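Local coordinates for protein tryptophane-5-halogenase (Microbispora sp. ATCC PTA-5024, PDB 5UAO) that probably uses reduced flavin to chlorinate a tryptophan of the lanthipeptide NAI-107 at its 5-position, at residues Asp226-Glu240 against His333-Ser347. Numbering follows the deposited sequence.
Sequences DFYVDCTGFRSLLLE and HREAWRGNVMAVGNS. With FAD (flavin-adenine dinucleotide), chain E.
Two neighbouring parallel strands of the FAD-binding sheet, 227-230 and 341-343, meet here, and the loops at their C-terminal ends run on to the pyrophosphate of the cofactor. Tyr228 N gives a nearly straight bond to Asn340 O (2.9 Å), Tyr228 O accepts from Met342 N, and Asp230 N donates to Met342 O. Asp230 O then takes two donors from opposite faces of its carbonyl plane, Val344 N and Ser347 OG.

Asp230 suits the strand end because both its carboxylate oxygens are used. With CG anti to N (chi1 -173°), OD1 receives Thr232 N in an Asx turn and Thr232 OG1 on its syn lone pair, while OD2 accepts Leu239 N on its anti lone pair, joining strand to helix. Replacing it with an alanine would probably leave the Thr232 amide and hydroxyl and the Leu239 amide without these acceptors.

That helix packs back on 333-347. Leu239, branched and apolar, lays CD2 both over the His333 imidazole face and against Ala343 CB, and His333 NE2 donates in its ring plane to the anti lone pair of Glu240 OE1 (2.7 Å), a carboxylate also bridged to Arg329. At the other end, the Phe227 ring turns its edge to the face of the Trp337 indole, planes at 81°, and Asn340 O sits over the centre of one face of the Phe227 ring.

Nearer the cofactor, the Asn346 amide stacks on Phe234, and Asn346 N donates to FAD O1P (3.0 Å). Gly233 and Gly345 take positive phi, where a CB would run into phosphate oxygens. One water links Gly233 N, Val344 O and Ser347 N to FAD O1P. Paired parallel strands whose following loops hold a dinucleotide pyrophosphate are characteristic of the Rossmann-like FAD-binding fold of flavin-dependent halogenases.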
ATOM      1  N   ASP A 226       0.732   1.587  34.331  1.00 29.13           N
ATOM      2  CA  ASP A 226      -0.079   2.512  33.535  1.00 31.03           C
ATOM      3  C   ASP A 226      -0.504   1.893  32.196  1.00 34.00           C
ATOM      4  O   ASP A 226      -1.565   2.167  31.705  1.00 33.94           O
ATOM      5  CB  ASP A 226       0.645   3.844  33.302  1.00 32.07           C
ATOM      6  CG  ASP A 226       0.925   4.622  34.621  1.00 34.01           C
ATOM      7  OD1 ASP A 226       0.049   4.653  35.531  1.00 30.08           O
ATOM      8  OD2 ASP A 226       2.018   5.221  34.708  1.00 28.51           O
ATOM      9  N   PHE A 227       0.329   1.014  31.656  1.00 29.35           N
ATOM     10  CA  PHE A 227       0.034   0.322  30.414  1.00 28.81           C
ATOM     11  C   PHE A 227       0.541  -1.110  30.532  1.00 25.89           C
ATOM     12  O   PHE A 227       1.591  -1.341  31.106  1.00 27.05           O
ATOM     13  CB  PHE A 227       0.719   1.008  29.212  1.00 25.92           C
ATOM     14  CG  PHE A 227       0.158   0.590  27.876  1.00 29.66           C
ATOM     15  CD1 PHE A 227      -0.962   1.251  27.324  1.00 30.93           C
ATOM     16  CD2 PHE A 227       0.708  -0.462  27.186  1.00 30.14           C
ATOM     17  CE1 PHE A 227      -1.489   0.880  26.093  1.00 31.03           C
ATOM     18  CE2 PHE A 227       0.210  -0.842  25.936  1.00 31.84           C
ATOM     19  CZ  PHE A 227      -0.919  -0.184  25.401  1.00 33.35           C
ATOM     20  N   TYR A 228      -0.173  -2.050  29.922  1.00 23.78           N
ATOM     21  CA  TYR A 228       0.232  -3.458  29.933  1.00 24.42           C
ATOM     22  C   TYR A 228       0.493  -3.983  28.509  1.00 24.54           C
ATOM     23  O   TYR A 228      -0.349  -3.791  27.605  1.00 26.02           O
ATOM     24  CB  TYR A 228      -0.907  -4.311  30.540  1.00 24.65           C
ATOM     25  CG  TYR A 228      -1.315  -3.852  31.926  1.00 24.86           C
ATOM     26  CD1 TYR A 228      -2.164  -2.768  32.087  1.00 26.66           C
ATOM     27  CD2 TYR A 228      -0.805  -4.466  33.046  1.00 26.72           C
ATOM     28  CE1 TYR A 228      -2.471  -2.318  33.335  1.00 28.64           C
ATOM     29  CE2 TYR A 228      -1.110  -3.999  34.323  1.00 25.40           C
ATOM     30  CZ  TYR A 228      -1.933  -2.966  34.472  1.00 26.58           C
ATOM     31  OH  TYR A 228      -2.253  -2.516  35.788  1.00 27.33           O
ATOM     32  N   VAL A 229       1.552  -4.754  28.350  1.00 22.75           N
ATOM     33  CA  VAL A 229       1.765  -5.476  27.082  1.00 25.45           C
ATOM     34  C   VAL A 229       1.473  -6.978  27.360  1.00 25.37           C
ATOM     35  O   VAL A 229       2.021  -7.572  28.307  1.00 24.53           O
ATOM     36  CB  VAL A 229       3.183  -5.263  26.511  1.00 24.26           C
ATOM     37  CG1 VAL A 229       3.278  -5.789  25.098  1.00 26.62           C
ATOM     38  CG2 VAL A 229       3.612  -3.797  26.467  1.00 25.70           C
ATOM     39  N   ASP A 230       0.540  -7.568  26.599  1.00 24.48           N
ATOM     40  CA  ASP A 230       0.259  -8.963  26.743  1.00 25.50           C
ATOM     41  C   ASP A 230       1.200  -9.813  25.879  1.00 25.50           C
ATOM     42  O   ASP A 230       1.058  -9.890  24.644  1.00 24.15           O
ATOM     43  CB  ASP A 230      -1.194  -9.268  26.411  1.00 24.61           C
ATOM     44  CG  ASP A 230      -1.544 -10.701  26.718  1.00 24.75           C
ATOM     45  OD1 ASP A 230      -0.638 -11.539  26.920  1.00 24.64           O
ATOM     46  OD2 ASP A 230      -2.765 -11.027  26.731  1.00 23.70           O
ATOM     47  N   CYS A 231       2.209 -10.383  26.535  1.00 24.01           N
ATOM     48  CA  CYS A 231       3.154 -11.324  25.936  1.00 24.80           C
ATOM     49  C   CYS A 231       2.981 -12.699  26.605  1.00 25.97           C
ATOM     50  O   CYS A 231       3.961 -13.441  26.813  1.00 25.87           O
ATOM     51  CB  CYS A 231       4.604 -10.763  26.022  1.00 24.44           C
ATOM     52  SG  CYS A 231       4.801  -9.107  25.277  1.00 28.22           S
ATOM     53  N   THR A 232       1.726 -13.102  26.869  1.00 25.44           N
ATOM     54  CA  THR A 232       1.530 -14.333  27.618  1.00 24.25           C
ATOM     55  C   THR A 232       1.462 -15.564  26.774  1.00 27.39           C
ATOM     56  O   THR A 232       1.182 -16.628  27.318  1.00 25.36           O
ATOM     57  CB  THR A 232       0.286 -14.292  28.555  1.00 25.15           C
ATOM     58  OG1 THR A 232      -0.895 -14.086  27.796  1.00 25.53           O
ATOM     59  CG2 THR A 232       0.435 -13.179  29.558  1.00 26.38           C
ATOM     60  N   GLY A 233       1.790 -15.463  25.482  1.00 27.40           N
ATOM     61  CA  GLY A 233       1.736 -16.592  24.572  1.00 25.17           C
ATOM     62  C   GLY A 233       0.298 -16.957  24.156  1.00 24.30           C
ATOM     63  O   GLY A 233      -0.608 -16.186  24.326  1.00 23.65           O
ATOM     64  N   PHE A 234       0.075 -18.185  23.743  1.00 26.88           N
ATOM     65  CA  PHE A 234      -1.268 -18.582  23.213  1.00 28.13           C
ATOM     66  C   PHE A 234      -2.427 -18.363  24.180  1.00 28.91           C
ATOM     67  O   PHE A 234      -3.468 -17.979  23.723  1.00 32.01           O
ATOM     68  CB  PHE A 234      -1.241 -20.046  22.746  1.00 29.49           C
ATOM     69  CG  PHE A 234      -0.422 -20.269  21.504  1.00 31.23           C
ATOM     70  CD1 PHE A 234      -0.824 -19.723  20.311  1.00 35.18           C
ATOM     71  CD2 PHE A 234       0.668 -21.105  21.506  1.00 35.02           C
ATOM     72  CE1 PHE A 234      -0.128 -19.948  19.137  1.00 34.48           C
ATOM     73  CE2 PHE A 234       1.366 -21.373  20.337  1.00 32.21           C
ATOM     74  CZ  PHE A 234       0.983 -20.777  19.151  1.00 33.96           C
ATOM     75  N   ARG A 235      -2.218 -18.544  25.491  1.00 26.87           N
ATOM     76  CA  ARG A 235      -3.193 -18.292  26.527  1.00 30.60           C
ATOM     77  C   ARG A 235      -3.839 -16.905  26.491  1.00 29.50           C
ATOM     78  O   ARG A 235      -4.958 -16.737  26.965  1.00 28.97           O
ATOM     79  CB  ARG A 235      -2.526 -18.349  27.890  1.00 33.21           C
ATOM     80  CG  ARG A 235      -2.452 -19.707  28.525  1.00 46.12           C
ATOM     81  CD  ARG A 235      -1.352 -19.702  29.618  1.00 51.01           C
ATOM     82  NE  ARG A 235      -0.257 -20.466  29.088  1.00 57.49           N
ATOM     83  CZ  ARG A 235       0.238 -21.583  29.599  1.00 66.20           C
ATOM     84  NH1 ARG A 235      -0.220 -22.079  30.751  1.00 70.12           N
ATOM     85  NH2 ARG A 235       1.225 -22.198  28.933  1.00 66.86           N
ATOM     86  N   SER A 236      -3.058 -15.920  26.052  1.00 27.23           N
ATOM     87  CA  SER A 236      -3.531 -14.573  25.782  1.00 26.91           C
ATOM     88  C   SER A 236      -4.403 -14.067  26.939  1.00 26.53           C
ATOM     89  O   SER A 236      -5.597 -13.793  26.778  1.00 26.92           O
ATOM     90  CB  SER A 236      -4.262 -14.558  24.428  1.00 26.02           C
ATOM     91  OG  SER A 236      -4.764 -13.226  24.057  1.00 26.57           O
ATOM     92  N   LEU A 237      -3.780 -13.968  28.115  1.00 27.98           N
ATOM     93  CA  LEU A 237      -4.493 -13.755  29.392  1.00 31.23           C
ATOM     94  C   LEU A 237      -5.187 -12.396  29.459  1.00 32.26           C
ATOM     95  O   LEU A 237      -6.337 -12.301  29.919  1.00 27.54           O
ATOM     96  CB  LEU A 237      -3.511 -13.856  30.542  1.00 38.53           C
ATOM     97  CG  LEU A 237      -4.066 -14.305  31.863  1.00 45.55           C
ATOM     98  CD1 LEU A 237      -4.306 -15.800  31.702  1.00 52.48           C
ATOM     99  CD2 LEU A 237      -3.061 -14.005  32.965  1.00 48.96           C
ATOM    100  N   LEU A 238      -4.481 -11.336  29.026  1.00 25.26           N
ATOM    101  CA  LEU A 238      -5.076 -10.026  29.040  1.00 24.54           C
ATOM    102  C   LEU A 238      -5.988  -9.771  27.881  1.00 27.48           C
ATOM    103  O   LEU A 238      -7.166  -9.383  28.090  1.00 24.93           O
ATOM    104  CB  LEU A 238      -4.052  -8.910  29.183  1.00 27.97           C
ATOM    105  CG  LEU A 238      -3.172  -8.877  30.436  1.00 30.01           C
ATOM    106  CD1 LEU A 238      -2.096  -9.930  30.399  1.00 32.08           C
ATOM    107  CD2 LEU A 238      -2.556  -7.483  30.507  1.00 30.20           C
ATOM    108  N   LEU A 239      -5.485 -10.015  26.663  1.00 25.97           N
ATOM    109  CA  LEU A 239      -6.227  -9.640  25.453  1.00 27.83           C
ATOM    110  C   LEU A 239      -7.524 -10.466  25.260  1.00 25.46           C
ATOM    111  O   LEU A 239      -8.697  -9.925  25.150  1.00 29.29           O
ATOM    112  CB  LEU A 239      -5.361  -9.853  24.233  1.00 28.72           C
ATOM    113  CG  LEU A 239      -5.979  -9.337  22.933  1.00 27.24           C
ATOM    114  CD1 LEU A 239      -5.804  -7.843  22.888  1.00 28.77           C
ATOM    115  CD2 LEU A 239      -5.308 -10.031  21.727  1.00 24.34           C
ATOM    116  N   GLU A 240      -7.330 -11.769  25.182  1.00 27.02           N
ATOM    117  CA  GLU A 240      -8.461 -12.683  24.927  1.00 24.23           C
ATOM    118  C   GLU A 240      -9.229 -12.922  26.207  1.00 28.28           C
ATOM    119  O   GLU A 240     -10.450 -12.818  26.200  1.00 28.73           O
ATOM    120  CB  GLU A 240      -8.017 -13.999  24.380  1.00 26.69           C
ATOM    121  CG  GLU A 240      -9.116 -14.885  23.838  1.00 30.27           C
ATOM    122  CD  GLU A 240      -8.636 -16.293  23.495  1.00 32.99           C
ATOM    123  OE1 GLU A 240      -7.698 -16.495  22.652  1.00 30.91           O
ATOM    124  OE2 GLU A 240      -9.176 -17.254  24.099  1.00 42.97           O
ATOM    125  N   HIS A 333      -6.324 -12.740  16.679  1.00 26.70           N
ATOM    126  CA  HIS A 333      -7.424 -12.077  17.339  1.00 24.49           C
ATOM    127  C   HIS A 333      -7.921 -10.892  16.520  1.00 28.66           C
ATOM    128  O   HIS A 333      -7.246 -10.432  15.602  1.00 27.06           O
ATOM    129  CB  HIS A 333      -7.035 -11.678  18.715  1.00 24.73           C
ATOM    130  CG  HIS A 333      -6.829 -12.848  19.614  1.00 26.21           C
ATOM    131  ND1 HIS A 333      -5.668 -13.589  19.618  1.00 26.04           N
ATOM    132  CD2 HIS A 333      -7.655 -13.429  20.498  1.00 25.28           C
ATOM    133  CE1 HIS A 333      -5.775 -14.562  20.500  1.00 26.17           C
ATOM    134  NE2 HIS A 333      -6.980 -14.491  21.040  1.00 25.99           N
ATOM    135  N   ARG A 334      -9.152 -10.469  16.807  1.00 26.07           N
ATOM    136  CA  ARG A 334      -9.800  -9.399  16.062  1.00 28.82           C
ATOM    137  C   ARG A 334      -8.995  -8.146  16.204  1.00 28.62           C
ATOM    138  O   ARG A 334      -8.832  -7.408  15.248  1.00 27.40           O
ATOM    139  CB  ARG A 334     -11.232  -9.182  16.570  1.00 32.21           C
ATOM    140  CG  ARG A 334     -12.199  -8.453  15.642  1.00 38.65           C
ATOM    141  CD  ARG A 334     -13.580  -8.384  16.278  1.00 43.07           C
ATOM    142  NE  ARG A 334     -13.517  -7.895  17.693  1.00 53.23           N
ATOM    143  CZ  ARG A 334     -14.513  -8.022  18.604  1.00 55.18           C
ATOM    144  NH1 ARG A 334     -15.677  -8.592  18.277  1.00 54.00           N
ATOM    145  NH2 ARG A 334     -14.371  -7.544  19.844  1.00 51.74           N
ATOM    146  N   GLU A 335      -8.441  -7.926  17.398  1.00 23.86           N
ATOM    147  CA  GLU A 335      -7.706  -6.716  17.661  1.00 24.66           C
ATOM    148  C   GLU A 335      -6.479  -7.082  18.461  1.00 22.16           C
ATOM    149  O   GLU A 335      -6.494  -8.065  19.229  1.00 22.12           O
ATOM    150  CB  GLU A 335      -8.588  -5.770  18.503  1.00 32.43           C
ATOM    151  CG  GLU A 335     -10.022  -5.553  17.992  1.00 33.11           C
ATOM    152  CD  GLU A 335     -10.745  -4.480  18.788  1.00 43.65           C
ATOM    153  OE1 GLU A 335     -11.155  -4.797  19.909  1.00 46.32           O
ATOM    154  OE2 GLU A 335     -10.824  -3.306  18.311  1.00 46.87           O
ATOM    155  N   ALA A 336      -5.442  -6.286  18.317  1.00 24.50           N
ATOM    156  CA  ALA A 336      -4.248  -6.413  19.130  1.00 24.12           C
ATOM    157  C   ALA A 336      -4.168  -5.441  20.297  1.00 27.59           C
ATOM    158  O   ALA A 336      -3.443  -5.689  21.293  1.00 24.39           O
ATOM    159  CB  ALA A 336      -3.003  -6.242  18.247  1.00 27.86           C
ATOM    160  N   TRP A 337      -4.815  -4.279  20.141  1.00 26.06           N
ATOM    161  CA  TRP A 337      -4.726  -3.216  21.111  1.00 27.74           C
ATOM    162  C   TRP A 337      -6.136  -2.814  21.496  1.00 29.94           C
ATOM    163  O   TRP A 337      -6.964  -2.464  20.630  1.00 27.49           O
ATOM    164  CB  TRP A 337      -4.009  -2.036  20.517  1.00 27.43           C
ATOM    165  CG  TRP A 337      -3.673  -0.891  21.395  1.00 27.17           C
ATOM    166  CD1 TRP A 337      -4.265  -0.523  22.594  1.00 29.00           C
ATOM    167  CD2 TRP A 337      -2.692   0.103  21.122  1.00 28.84           C
ATOM    168  NE1 TRP A 337      -3.667   0.557  23.093  1.00 27.80           N
ATOM    169  CE2 TRP A 337      -2.711   1.005  22.219  1.00 30.33           C
ATOM    170  CE3 TRP A 337      -1.759   0.304  20.073  1.00 31.90           C
ATOM    171  CZ2 TRP A 337      -1.845   2.101  22.309  1.00 31.78           C
ATOM    172  CZ3 TRP A 337      -0.861   1.416  20.135  1.00 31.95           C
ATOM    173  CH2 TRP A 337      -0.913   2.302  21.272  1.00 36.21           C
ATOM    174  N   ARG A 338      -6.376  -2.810  22.796  1.00 26.94           N
ATOM    175  CA  ARG A 338      -7.594  -2.270  23.335  1.00 31.69           C
ATOM    176  C   ARG A 338      -7.354  -1.580  24.684  1.00 28.56           C
ATOM    177  O   ARG A 338      -6.862  -2.173  25.650  1.00 26.85           O
ATOM    178  CB  ARG A 338      -8.611  -3.358  23.492  1.00 37.60           C
ATOM    179  CG  ARG A 338      -9.989  -2.800  23.804  1.00 49.03           C
ATOM    180  CD  ARG A 338     -11.011  -3.850  23.499  1.00 57.65           C
ATOM    181  NE  ARG A 338     -12.353  -3.320  23.597  1.00 62.87           N
ATOM    182  CZ  ARG A 338     -13.216  -3.303  22.603  1.00 63.37           C
ATOM    183  NH1 ARG A 338     -12.912  -3.822  21.420  1.00 48.85           N
ATOM    184  NH2 ARG A 338     -14.414  -2.778  22.808  1.00 73.94           N
ATOM    185  N   GLY A 339      -7.727  -0.318  24.751  1.00 31.63           N
ATOM    186  CA  GLY A 339      -7.502   0.512  25.948  1.00 30.64           C
ATOM    187  C   GLY A 339      -6.032   0.516  26.309  1.00 31.83           C
ATOM    188  O   GLY A 339      -5.193   0.914  25.533  1.00 30.09           O
ATOM    189  N   ASN A 340      -5.719   0.044  27.519  1.00 28.55           N
ATOM    190  CA  ASN A 340      -4.367   0.084  28.023  1.00 28.75           C
ATOM    191  C   ASN A 340      -3.674  -1.265  27.933  1.00 29.00           C
ATOM    192  O   ASN A 340      -2.750  -1.541  28.703  1.00 25.54           O
ATOM    193  CB  ASN A 340      -4.365   0.640  29.482  1.00 28.45           C
ATOM    194  CG  ASN A 340      -5.052  -0.255  30.497  1.00 29.77           C
ATOM    195  OD1 ASN A 340      -5.846  -1.118  30.199  1.00 28.21           O
ATOM    196  ND2 ASN A 340      -4.731  -0.027  31.756  1.00 30.81           N
ATOM    197  N   VAL A 341      -4.114  -2.084  26.969  1.00 25.95           N
ATOM    198  CA  VAL A 341      -3.486  -3.364  26.705  1.00 26.06           C
ATOM    199  C   VAL A 341      -3.130  -3.470  25.237  1.00 25.18           C
ATOM    200  O   VAL A 341      -3.986  -3.227  24.397  1.00 25.75           O
ATOM    201  CB  VAL A 341      -4.473  -4.486  27.052  1.00 26.87           C
ATOM    202  CG1 VAL A 341      -3.903  -5.814  26.624  1.00 28.41           C
ATOM    203  CG2 VAL A 341      -4.755  -4.478  28.549  1.00 29.51           C
ATOM    204  N   MET A 342      -1.879  -3.785  24.939  1.00 25.70           N
ATOM    205  CA  MET A 342      -1.528  -4.263  23.591  1.00 27.19           C
ATOM    206  C   MET A 342      -0.926  -5.664  23.673  1.00 24.16           C
ATOM    207  O   MET A 342      -0.133  -5.951  24.526  1.00 24.45           O
ATOM    208  CB  MET A 342      -0.570  -3.333  22.890  1.00 27.83           C
ATOM    209  CG  MET A 342      -0.186  -4.008  21.538  1.00 36.43           C
ATOM    210  SD  MET A 342       0.137  -2.826  20.322  1.00 37.86           S
ATOM    211  CE  MET A 342       0.763  -3.777  18.912  1.00 33.76           C
ATOM    212  N   ALA A 343      -1.311  -6.539  22.766  1.00 24.17           N
ATOM    213  CA  ALA A 343      -0.720  -7.861  22.689  1.00 22.15           C
ATOM    214  C   ALA A 343       0.384  -7.980  21.614  1.00 24.52           C
ATOM    215  O   ALA A 343       0.273  -7.455  20.475  1.00 24.75           O
ATOM    216  CB  ALA A 343      -1.797  -8.899  22.437  1.00 23.28           C
ATOM    217  N   VAL A 344       1.441  -8.678  21.995  1.00 23.67           N
ATOM    218  CA  VAL A 344       2.587  -8.910  21.123  1.00 25.12           C
ATOM    219  C   VAL A 344       2.941 -10.350  21.189  1.00 21.64           C
ATOM    220  O   VAL A 344       3.078 -10.927  22.295  1.00 21.82           O
ATOM    221  CB  VAL A 344       3.846  -8.054  21.535  1.00 24.13           C
ATOM    222  CG1 VAL A 344       5.052  -8.377  20.658  1.00 24.59           C
ATOM    223  CG2 VAL A 344       3.549  -6.531  21.531  1.00 27.36           C
ATOM    224  N   GLY A 345       3.161 -10.936  20.009  1.00 23.29           N
ATOM    225  CA  GLY A 345       3.577 -12.335  19.858  1.00 22.50           C
ATOM    226  C   GLY A 345       2.409 -13.330  19.792  1.00 23.46           C
ATOM    227  O   GLY A 345       1.373 -13.031  19.224  1.00 21.78           O
ATOM    228  N   ASN A 346       2.556 -14.516  20.373  1.00 23.67           N
ATOM    229  CA  ASN A 346       1.553 -15.546  20.216  1.00 23.01           C
ATOM    230  C   ASN A 346       0.229 -15.209  20.913  1.00 22.73           C
ATOM    231  O   ASN A 346      -0.816 -15.769  20.574  1.00 21.68           O
ATOM    232  CB  ASN A 346       2.038 -16.909  20.781  1.00 26.49           C
ATOM    233  CG  ASN A 346       3.200 -17.547  19.997  1.00 25.78           C
ATOM    234  OD1 ASN A 346       3.662 -17.047  18.948  1.00 27.19           O
ATOM    235  ND2 ASN A 346       3.723 -18.674  20.562  1.00 24.62           N
ATOM    236  N   SER A 347       0.244 -14.331  21.889  1.00 23.48           N
ATOM    237  CA  SER A 347      -0.992 -13.824  22.461  1.00 24.21           C
ATOM    238  C   SER A 347      -1.924 -13.165  21.450  1.00 24.73           C
ATOM    239  O   SER A 347      -3.142 -13.187  21.669  1.00 23.84           O
ATOM    240  CB  SER A 347      -0.689 -12.825  23.578  1.00 28.74           C
ATOM    241  OG  SER A 347       0.149 -11.810  23.052  1.00 27.24           O
TER
HETATM  242  PA  FAD E 601       5.928 -17.741  24.853  1.00 32.79           P
HETATM  243  O1A FAD E 601       7.342 -18.083  24.383  1.00 37.55           O
HETATM  244  O2A FAD E 601       4.803 -18.791  24.923  1.00 33.33           O
HETATM  245  O5B FAD E 601       6.003 -16.929  26.239  1.00 37.74           O
HETATM  246  C5B FAD E 601       4.918 -16.699  27.114  1.00 31.35           C
HETATM  247  C4B FAD E 601       5.483 -16.092  28.385  1.00 31.55           C
HETATM  248  O4B FAD E 601       4.287 -15.698  29.063  1.00 31.50           O
HETATM  249  C3B FAD E 601       6.265 -17.014  29.342  1.00 31.20           C
HETATM  250  O3B FAD E 601       7.474 -16.335  29.955  1.00 29.91           O
HETATM  251  C2B FAD E 601       5.241 -17.350  30.432  1.00 34.57           C
HETATM  252  O2B FAD E 601       5.810 -17.686  31.762  1.00 34.22           O
HETATM  253  C1B FAD E 601       4.422 -16.059  30.441  1.00 31.32           C
HETATM  254  N9A FAD E 601       3.100 -16.261  31.082  1.00 35.00           N
HETATM  255  C8A FAD E 601       2.042 -16.961  30.572  1.00 35.38           C
HETATM  256  N7A FAD E 601       0.999 -16.900  31.445  1.00 34.42           N
HETATM  257  C5A FAD E 601       1.418 -16.179  32.515  1.00 32.01           C
HETATM  258  C6A FAD E 601       0.824 -15.811  33.794  1.00 31.36           C
HETATM  259  N6A FAD E 601      -0.457 -16.190  34.080  1.00 31.74           N
HETATM  260  N1A FAD E 601       1.553 -15.064  34.611  1.00 33.27           N
HETATM  261  C2A FAD E 601       2.806 -14.658  34.326  1.00 34.96           C
HETATM  262  N3A FAD E 601       3.409 -14.989  33.183  1.00 34.28           N
HETATM  263  C4A FAD E 601       2.763 -15.738  32.270  1.00 32.21           C
HETATM  264  N1  FAD E 601       9.018 -17.661  14.854  1.00 39.47           N
HETATM  265  C2  FAD E 601      10.062 -17.297  14.035  1.00 41.62           C
HETATM  266  O2  FAD E 601      10.357 -16.069  13.871  1.00 31.15           O
HETATM  267  N3  FAD E 601      10.817 -18.230  13.394  1.00 37.87           N
HETATM  268  C4  FAD E 601      10.607 -19.557  13.509  1.00 39.80           C
HETATM  269  O4  FAD E 601      11.357 -20.345  12.853  1.00 34.89           O
HETATM  270  C4X FAD E 601       9.482 -20.006  14.396  1.00 36.66           C
HETATM  271  N5  FAD E 601       9.126 -21.313  14.547  1.00 41.47           N
HETATM  272  C5X FAD E 601       8.105 -21.700  15.348  1.00 35.51           C
HETATM  273  C6  FAD E 601       7.798 -23.051  15.455  1.00 37.06           C
HETATM  274  C7  FAD E 601       6.742 -23.486  16.235  1.00 35.95           C
HETATM  275  C7M FAD E 601       6.397 -24.937  16.397  1.00 34.41           C
HETATM  276  C8  FAD E 601       5.967 -22.518  17.009  1.00 40.44           C
HETATM  277  C8M FAD E 601       4.823 -23.012  17.870  1.00 45.28           C
HETATM  278  C9  FAD E 601       6.264 -21.171  16.897  1.00 41.77           C
HETATM  279  C9A FAD E 601       7.291 -20.687  16.082  1.00 37.74           C
HETATM  280  N10 FAD E 601       7.589 -19.286  15.947  1.00 38.01           N
HETATM  281  C10 FAD E 601       8.680 -18.949  15.084  1.00 39.03           C
HETATM  282  C1' FAD E 601       6.938 -18.162  16.689  1.00 43.27           C
HETATM  283  C2' FAD E 601       8.021 -17.810  17.818  1.00 45.31           C
HETATM  284  O2' FAD E 601       8.247 -19.084  18.409  1.00 49.86           O
HETATM  285  C3' FAD E 601       7.907 -17.102  19.216  1.00 54.39           C
HETATM  286  O3' FAD E 601       8.953 -17.259  20.246  1.00 40.54           O
HETATM  287  C4' FAD E 601       6.935 -17.884  20.051  1.00 61.54           C
HETATM  288  O4' FAD E 601       6.300 -18.938  19.266  1.00 49.34           O
HETATM  289  C5' FAD E 601       6.073 -16.835  20.752  1.00 52.71           C
HETATM  290  O5' FAD E 601       6.813 -16.172  21.736  1.00 37.04           O
HETATM  291  P   FAD E 601       5.889 -15.557  22.938  1.00 35.42           P
HETATM  292  O1P FAD E 601       4.718 -14.875  22.371  1.00 31.95           O
HETATM  293  O2P FAD E 601       6.908 -14.719  23.699  1.00 34.83           O
HETATM  294  O3P FAD E 601       5.229 -16.686  23.815  1.00 34.32           O
HETATM  295  O   HOH W   1      -3.748   1.938  33.732  1.00 60.50           O
HETATM  296  O   HOH W   2       2.691 -13.433  23.405  1.00 21.56           O
HETATM  297  O   HOH W   3       2.874 -19.422  23.276  1.00 24.94           O